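Gamma-glutamyltranspeptidase (Streptomyces lincolnensis, PDB 6J3I) is an LmbA-like gamma-glutamyltranspeptidase homologue of the Ntn-hydrolase clan that probably cleaves or transfers at gamma-glutamyl-type amide bonds. Local coordinates at residues 53-58 with 420-425; 59-64 with 434-439. The protein carries 1 engineered substitution. All coordinates share one frame; numbering follows the deposited sequence.

Contact 1: 53-58 with 420-425; sequences HLNGPA and DACHLD. Engineered in segment 420-425: A421 (natural residue Thr).
L54 reaches 420-425 with its backbone oxygen and the root of its side chain, where the course of the backbone sets CB 3.6 Å from A421 O. With CG anti to the carbonyl carbon (chi1 -61°), CD1 lies 4.0 Å from A421 O and CD2 3.9 Å from D420 N. Behind the branch, CG rests over the rim of one face of the H53 ring. L54 O receives a weak, bent bond from A421 N (3.2 Å, 125° at the hydrogen). The neighbouring N55 amide lies flat under C422, whose sulfur stands above the group, 3.6 Å from N55 CG. An alanine in place of L54 would keep CB beside A421 O, but losing the branch is likely to open a gap between D420 N and the H53 ring. A421 is engineered from threonine, and its methyl points away from 53-58, onto S439. In this family a threonine starting the small subunit becomes the nucleophile after self-cleavage; the intact D420 C to A421 N bond (1.3 Å) is consistent with an unprocessed chain. The contact is thus mostly van der Waals, and the weak bond probably adds little grip on the backbone at this junction.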
ATOM      1  N   HIS A  53      -7.607 -11.295  -0.416  1.00 15.88           N
ATOM      2  CA  HIS A  53      -8.375 -10.274   0.320  1.00 16.11           C
ATOM      3  C   HIS A  53      -7.729  -8.888   0.491  1.00 16.27           C
ATOM      4  O   HIS A  53      -8.402  -7.965   0.940  1.00 16.40           O
ATOM      5  CB  HIS A  53      -8.771 -10.806   1.709  1.00 16.06           C
ATOM      6  CG  HIS A  53      -7.607 -11.132   2.600  1.00 16.17           C
ATOM      7  ND1 HIS A  53      -7.481 -10.622   3.872  1.00 16.06           N
ATOM      8  CD2 HIS A  53      -6.523 -11.922   2.403  1.00 16.09           C
ATOM      9  CE1 HIS A  53      -6.371 -11.085   4.419  1.00 16.37           C
ATOM     10  NE2 HIS A  53      -5.772 -11.877   3.548  1.00 16.27           N
ATOM     11  N   LEU A  54      -6.436  -8.761   0.180  1.00 16.71           N
ATOM     12  CA  LEU A  54      -5.680  -7.496   0.325  1.00 16.92           C
ATOM     13  C   LEU A  54      -4.873  -7.054  -0.908  1.00 16.85           C
ATOM     14  O   LEU A  54      -4.423  -5.911  -0.958  1.00 17.13           O
ATOM     15  CB  LEU A  54      -4.741  -7.586   1.528  1.00 17.15           C
ATOM     16  CG  LEU A  54      -5.426  -7.799   2.888  1.00 17.81           C
ATOM     17  CD1 LEU A  54      -4.468  -8.369   3.928  1.00 17.67           C
ATOM     18  CD2 LEU A  54      -6.072  -6.511   3.398  1.00 17.84           C
ATOM     19  N   ASN A  55      -4.655  -7.942  -1.875  1.00 16.83           N
ATOM     20  CA  ASN A  55      -4.074  -7.552  -3.169  1.00 16.80           C
ATOM     21  C   ASN A  55      -4.464  -8.552  -4.261  1.00 16.80           C
ATOM     22  O   ASN A  55      -5.228  -9.486  -4.022  1.00 16.69           O
ATOM     23  CB  ASN A  55      -2.548  -7.368  -3.076  1.00 16.79           C
ATOM     24  CG  ASN A  55      -1.790  -8.681  -2.987  1.00 17.06           C
ATOM     25  OD1 ASN A  55      -2.273  -9.659  -2.420  1.00 17.59           O
ATOM     26  ND2 ASN A  55      -0.583  -8.700  -3.529  1.00 17.00           N
ATOM     27  N   GLY A  56      -3.958  -8.321  -5.464  1.00 16.72           N
ATOM     28  CA  GLY A  56      -4.298  -9.140  -6.616  1.00 16.66           C
ATOM     29  C   GLY A  56      -3.523  -8.679  -7.842  1.00 16.62           C
ATOM     30  O   GLY A  56      -2.998  -7.557  -7.847  1.00 16.64           O
ATOM     31  N   PRO A  57      -3.452  -9.526  -8.890  1.00 16.37           N
ATOM     32  CA  PRO A  57      -2.710  -9.192 -10.110  1.00 16.53           C
ATOM     33  C   PRO A  57      -3.177  -7.938 -10.866  1.00 16.83           C
ATOM     34  O   PRO A  57      -2.378  -7.336 -11.578  1.00 17.30           O
ATOM     35  CB  PRO A  57      -2.910 -10.431 -10.994  1.00 16.25           C
ATOM     36  CG  PRO A  57      -3.246 -11.517 -10.057  1.00 16.36           C
ATOM     37  CD  PRO A  57      -4.067 -10.861  -8.996  1.00 16.34           C
ATOM     38  N   ALA A  58      -4.449  -7.566 -10.726  1.00 17.17           N
ATOM     39  CA  ALA A  58      -4.997  -6.380 -11.395  1.00 17.44           C
ATOM     40  C   ALA A  58      -5.031  -5.125 -10.504  1.00 17.95           C
ATOM     41  O   ALA A  58      -5.665  -4.112 -10.849  1.00 18.01           O
ATOM     42  CB  ALA A  58      -6.382  -6.692 -11.931  1.00 17.37           C
ATOM     43  N   ASP A 420      -6.360  -2.666   3.433  1.00 35.27           N
ATOM     44  CA  ASP A 420      -5.685  -2.255   2.203  1.00 31.24           C
ATOM     45  C   ASP A 420      -4.253  -2.722   2.167  1.00 29.23           C
ATOM     46  O   ASP A 420      -3.453  -2.330   3.010  1.00 29.15           O
ATOM     47  CB  ASP A 420      -5.747  -0.728   2.092  1.00 30.09           C
ATOM     48  CG  ASP A 420      -4.884  -0.161   0.964  1.00 28.80           C
ATOM     49  OD1 ASP A 420      -4.935  -0.675  -0.163  1.00 28.21           O
ATOM     50  OD2 ASP A 420      -4.183   0.838   1.200  1.00 27.95           O
ATOM     51  N   ALA A 421      -3.950  -3.566   1.187  1.00 26.74           N
ATOM     52  CA  ALA A 421      -2.568  -3.829   0.743  1.00 25.21           C
ATOM     53  C   ALA A 421      -1.761  -4.880   1.503  1.00 23.82           C
ATOM     54  O   ALA A 421      -2.120  -5.366   2.586  1.00 23.24           O
ATOM     55  CB  ALA A 421      -1.753  -2.526   0.666  1.00 24.85           C
ATOM     56  N   CYS A 422      -0.645  -5.204   0.860  1.00 22.16           N
ATOM     57  CA  CYS A 422       0.440  -5.972   1.419  1.00 21.03           C
ATOM     58  C   CYS A 422       1.695  -5.123   1.427  1.00 20.70           C
ATOM     59  O   CYS A 422       1.714  -3.994   0.917  1.00 20.78           O
ATOM     60  CB  CYS A 422       0.677  -7.209   0.556  1.00 20.58           C
ATOM     61  SG  CYS A 422      -0.763  -8.280   0.426  1.00 19.21           S
ATOM     62  N   HIS A 423       2.742  -5.680   2.019  1.00 20.32           N
ATOM     63  CA  HIS A 423       4.071  -5.106   1.921  1.00 20.17           C
ATOM     64  C   HIS A 423       5.162  -6.171   1.804  1.00 20.51           C
ATOM     65  O   HIS A 423       4.991  -7.313   2.223  1.00 20.20           O
ATOM     66  CB  HIS A 423       4.380  -4.153   3.079  1.00 19.71           C
ATOM     67  CG  HIS A 423       5.506  -3.227   2.766  1.00 19.37           C
ATOM     68  ND1 HIS A 423       6.803  -3.458   3.168  1.00 19.24           N
ATOM     69  CD2 HIS A 423       5.546  -2.131   1.980  1.00 19.44           C
ATOM     70  CE1 HIS A 423       7.580  -2.510   2.677  1.00 19.43           C
ATOM     71  NE2 HIS A 423       6.844  -1.692   1.954  1.00 19.61           N
ATOM     72  N   LEU A 424       6.283  -5.760   1.220  1.00 21.25           N
ATOM     73  CA  LEU A 424       7.372  -6.648   0.899  1.00 21.99           C
ATOM     74  C   LEU A 424       8.688  -5.854   0.747  1.00 21.39           C
ATOM     75  O   LEU A 424       8.745  -4.897  -0.025  1.00 21.40           O
ATOM     76  CB  LEU A 424       6.983  -7.390  -0.377  1.00 23.09           C
ATOM     77  CG  LEU A 424       8.032  -8.211  -1.109  1.00 23.91           C
ATOM     78  CD1 LEU A 424       7.527  -9.600  -1.448  1.00 24.35           C
ATOM     79  CD2 LEU A 424       8.423  -7.464  -2.366  1.00 24.64           C
ATOM     80  N   ASP A 425       9.712  -6.262   1.509  1.00 20.83           N
ATOM     81  CA  ASP A 425      11.062  -5.656   1.518  1.00 20.60           C
ATOM     82  C   ASP A 425      12.132  -6.706   1.307  1.00 20.48           C
ATOM     83  O   ASP A 425      12.057  -7.775   1.910  1.00 19.93           O
ATOM     84  CB  ASP A 425      11.391  -5.076   2.884  1.00 20.64           C
ATOM     85  CG  ASP A 425      10.537  -3.946   3.245  1.00 20.68           C
ATOM     86  OD1 ASP A 425      10.475  -2.997   2.438  1.00 21.41           O
ATOM     87  OD2 ASP A 425       9.958  -3.989   4.346  1.00 20.26           O
TER

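Contact 2: 59-64 with 434-439; sequences GEVPIL and VAATPS
Two neighbouring strands of the central antiparallel sheet layer of the Ntn-hydrolase fold meet here, 61-64 and 434-436, running at 161° to each other, with I63 facing A436 and L64 paired with A435. L64 and A435 form a hydrogen-bonded pair, L64 N to A435 O (3.0 Å, 174° at the hydrogen) and A435 N to L64 O. At the other end E60 and S439 bond both ways as well: S439 N approaches E60 O almost head-on, whereas E60 N (2.9 Å from S439 O) is tilted from the carbonyl plane. Between them the pairing falters at P62. P62 O takes a weak bond from T437 N (3.4 Å); the proline nitrogen carries no hydrogen, and its ring CD lies 3.4 Å from T437 O. G59 CA also presses on S439 O, where a side chain would collide. Apolar groups gather on the side where I63 and A436 point. The side chains of I63 and V434 lie side by side, pointing the same way, and I63 CG2 meets V434 CG1 at 3.5 Å, while CG2 of V61 lies against P438 CB (3.8 Å) and A436 CB. The strand axes come within 4.8 Å, the usual spacing of hydrogen-bonded neighbours. E60 bends at chi2, carrying OE1 to a salt bridge with R459. Helix 111-122 covers the apolar side, W115 touching V61, I63 and A436, and helix 36-50 reaches V434 through A36 and Y37. Strand 73-77 continues the layer beyond 61-64, by backbone bonding of I63 with L75, and strand 424-428 does so beyond 434-436, by V434 with V426.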
ATOM      1  N   GLY A  59      -4.349  -5.183  -9.365  1.00 18.40           N
ATOM      2  CA  GLY A  59      -4.190  -4.017  -8.505  1.00 18.58           C
ATOM      3  C   GLY A  59      -3.057  -3.113  -8.964  1.00 18.66           C
ATOM      4  O   GLY A  59      -2.829  -2.951 -10.162  1.00 18.37           O
ATOM      5  N   GLU A  60      -2.342  -2.552  -7.993  1.00 18.96           N
ATOM      6  CA  GLU A  60      -1.340  -1.518  -8.224  1.00 19.36           C
ATOM      7  C   GLU A  60      -0.200  -1.678  -7.231  1.00 19.58           C
ATOM      8  O   GLU A  60      -0.328  -2.403  -6.252  1.00 19.51           O
ATOM      9  CB  GLU A  60      -1.959  -0.117  -8.103  1.00 19.63           C
ATOM     10  CG  GLU A  60      -2.962   0.062  -6.961  1.00 19.87           C
ATOM     11  CD  GLU A  60      -4.428  -0.184  -7.348  1.00 20.21           C
ATOM     12  OE1 GLU A  60      -5.174  -0.695  -6.480  1.00 20.13           O
ATOM     13  OE2 GLU A  60      -4.857   0.154  -8.482  1.00 19.52           O
ATOM     14  N   VAL A  61       0.913  -1.001  -7.500  1.00 19.84           N
ATOM     15  CA  VAL A  61       2.107  -1.086  -6.657  1.00 20.25           C
ATOM     16  C   VAL A  61       3.088   0.072  -6.900  1.00 20.67           C
ATOM     17  O   VAL A  61       3.538   0.269  -8.029  1.00 20.44           O
ATOM     18  CB  VAL A  61       2.839  -2.447  -6.842  1.00 20.41           C
ATOM     19  CG1 VAL A  61       3.392  -2.617  -8.251  1.00 20.57           C
ATOM     20  CG2 VAL A  61       3.944  -2.621  -5.810  1.00 20.35           C
ATOM     21  N   PRO A  62       3.409   0.848  -5.841  1.00 20.76           N
ATOM     22  CA  PRO A  62       4.634   1.639  -5.830  1.00 21.09           C
ATOM     23  C   PRO A  62       5.821   0.793  -5.365  1.00 21.45           C
ATOM     24  O   PRO A  62       5.692   0.025  -4.413  1.00 21.99           O
ATOM     25  CB  PRO A  62       4.346   2.766  -4.818  1.00 20.84           C
ATOM     26  CG  PRO A  62       2.977   2.540  -4.300  1.00 20.79           C
ATOM     27  CD  PRO A  62       2.545   1.169  -4.695  1.00 20.91           C
ATOM     28  N   ILE A  63       6.955   0.951  -6.044  1.00 21.63           N
ATOM     29  CA  ILE A  63       8.202   0.261  -5.716  1.00 21.67           C
ATOM     30  C   ILE A  63       9.273   1.330  -5.577  1.00 22.04           C
ATOM     31  O   ILE A  63       9.408   2.183  -6.451  1.00 23.00           O
ATOM     32  CB  ILE A  63       8.626  -0.727  -6.832  1.00 21.48           C
ATOM     33  CG1 ILE A  63       7.436  -1.595  -7.264  1.00 21.29           C
ATOM     34  CG2 ILE A  63       9.824  -1.575  -6.384  1.00 21.45           C
ATOM     35  CD1 ILE A  63       7.714  -2.514  -8.435  1.00 21.41           C
ATOM     36  N   LEU A  64      10.000   1.302  -4.467  1.00 21.95           N
ATOM     37  CA  LEU A  64      11.210   2.090  -4.291  1.00 21.62           C
ATOM     38  C   LEU A  64      12.359   1.105  -4.438  1.00 21.74           C
ATOM     39  O   LEU A  64      12.353   0.059  -3.783  1.00 21.40           O
ATOM     40  CB  LEU A  64      11.251   2.721  -2.898  1.00 21.69           C
ATOM     41  CG  LEU A  64      10.476   4.021  -2.648  1.00 21.75           C
ATOM     42  CD1 LEU A  64      10.299   4.233  -1.155  1.00 21.69           C
ATOM     43  CD2 LEU A  64      11.179   5.224  -3.258  1.00 21.42           C
ATOM     44  N   VAL A 434      14.921  -3.179  -2.109  1.00 23.49           N
ATOM     45  CA  VAL A 434      13.584  -2.866  -2.626  1.00 22.93           C
ATOM     46  C   VAL A 434      12.610  -2.741  -1.468  1.00 22.10           C
ATOM     47  O   VAL A 434      12.764  -3.405  -0.441  1.00 22.47           O
ATOM     48  CB  VAL A 434      12.962  -3.983  -3.491  1.00 23.63           C
ATOM     49  CG1 VAL A 434      12.291  -3.386  -4.716  1.00 23.87           C
ATOM     50  CG2 VAL A 434      13.969  -5.052  -3.870  1.00 24.27           C
ATOM     51  N   ALA A 435      11.581  -1.929  -1.668  1.00 20.66           N
ATOM     52  CA  ALA A 435      10.438  -1.878  -0.766  1.00 19.75           C
ATOM     53  C   ALA A 435       9.196  -1.592  -1.605  1.00 19.07           C
ATOM     54  O   ALA A 435       9.167  -0.620  -2.367  1.00 18.83           O
ATOM     55  CB  ALA A 435      10.638  -0.807   0.297  1.00 19.58           C
ATOM     56  N   ALA A 436       8.183  -2.445  -1.477  1.00 18.34           N
ATOM     57  CA  ALA A 436       6.973  -2.347  -2.302  1.00 18.08           C
ATOM     58  C   ALA A 436       5.731  -2.586  -1.462  1.00 17.96           C
ATOM     59  O   ALA A 436       5.725  -3.458  -0.596  1.00 17.71           O
ATOM     60  CB  ALA A 436       7.032  -3.353  -3.443  1.00 17.97           C
ATOM     61  N   THR A 437       4.674  -1.820  -1.723  1.00 17.95           N
ATOM     62  CA  THR A 437       3.375  -2.074  -1.084  1.00 18.09           C
ATOM     63  C   THR A 437       2.331  -2.286  -2.178  1.00 17.68           C
ATOM     64  O   THR A 437       1.688  -1.335  -2.619  1.00 17.45           O
ATOM     65  CB  THR A 437       2.990  -1.041   0.022  1.00 18.34           C
ATOM     66  OG1 THR A 437       1.634  -0.603  -0.109  1.00 19.01           O
ATOM     67  CG2 THR A 437       3.881   0.140  -0.004  1.00 18.51           C
ATOM     68  N   PRO A 438       2.202  -3.549  -2.644  1.00 17.48           N
ATOM     69  CA  PRO A 438       1.162  -3.900  -3.604  1.00 17.56           C
ATOM     70  C   PRO A 438      -0.200  -4.058  -2.933  1.00 17.68           C
ATOM     71  O   PRO A 438      -0.293  -4.485  -1.779  1.00 17.70           O
ATOM     72  CB  PRO A 438       1.643  -5.236  -4.189  1.00 17.26           C
ATOM     73  CG  PRO A 438       2.470  -5.835  -3.118  1.00 17.25           C
ATOM     74  CD  PRO A 438       3.096  -4.692  -2.373  1.00 17.21           C
ATOM     75  N   SER A 439      -1.237  -3.726  -3.691  1.00 17.47           N
ATOM     76  CA  SER A 439      -2.596  -3.683  -3.205  1.00 17.42           C
ATOM     77  C   SER A 439      -3.551  -3.785  -4.376  1.00 17.51           C
ATOM     78  O   SER A 439      -3.120  -3.896  -5.526  1.00 17.20           O
ATOM     79  CB  SER A 439      -2.834  -2.354  -2.512  1.00 17.55           C
ATOM     80  OG  SER A 439      -3.964  -2.425  -1.671  1.00 17.49           O
TER

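How the contacts relate
Both contacts are buried near the middle of the chain, their centres 8 Å apart, and all four segments interlock: 53-58 leads straight into 59-64, and 420-425 enters the strand beside 434-436. Contact 2 is antiparallel strand pairing, interrupted at P62 and resumed by a single bridge at E60 and S439, held by several firm backbone bonds and apolar packing; contact 1 joins a loop to the irregular approach of a strand, with one weak bond and side-chain packing. They meet directly where C422 N approaches P438 O (2.8 Å) and D420 OD1 approaches S439 OG (2.5 Å), both probable hydrogen bonds. R459 pairs with D420 in contact 1 and with E60 in contact 2, linking the two by charge.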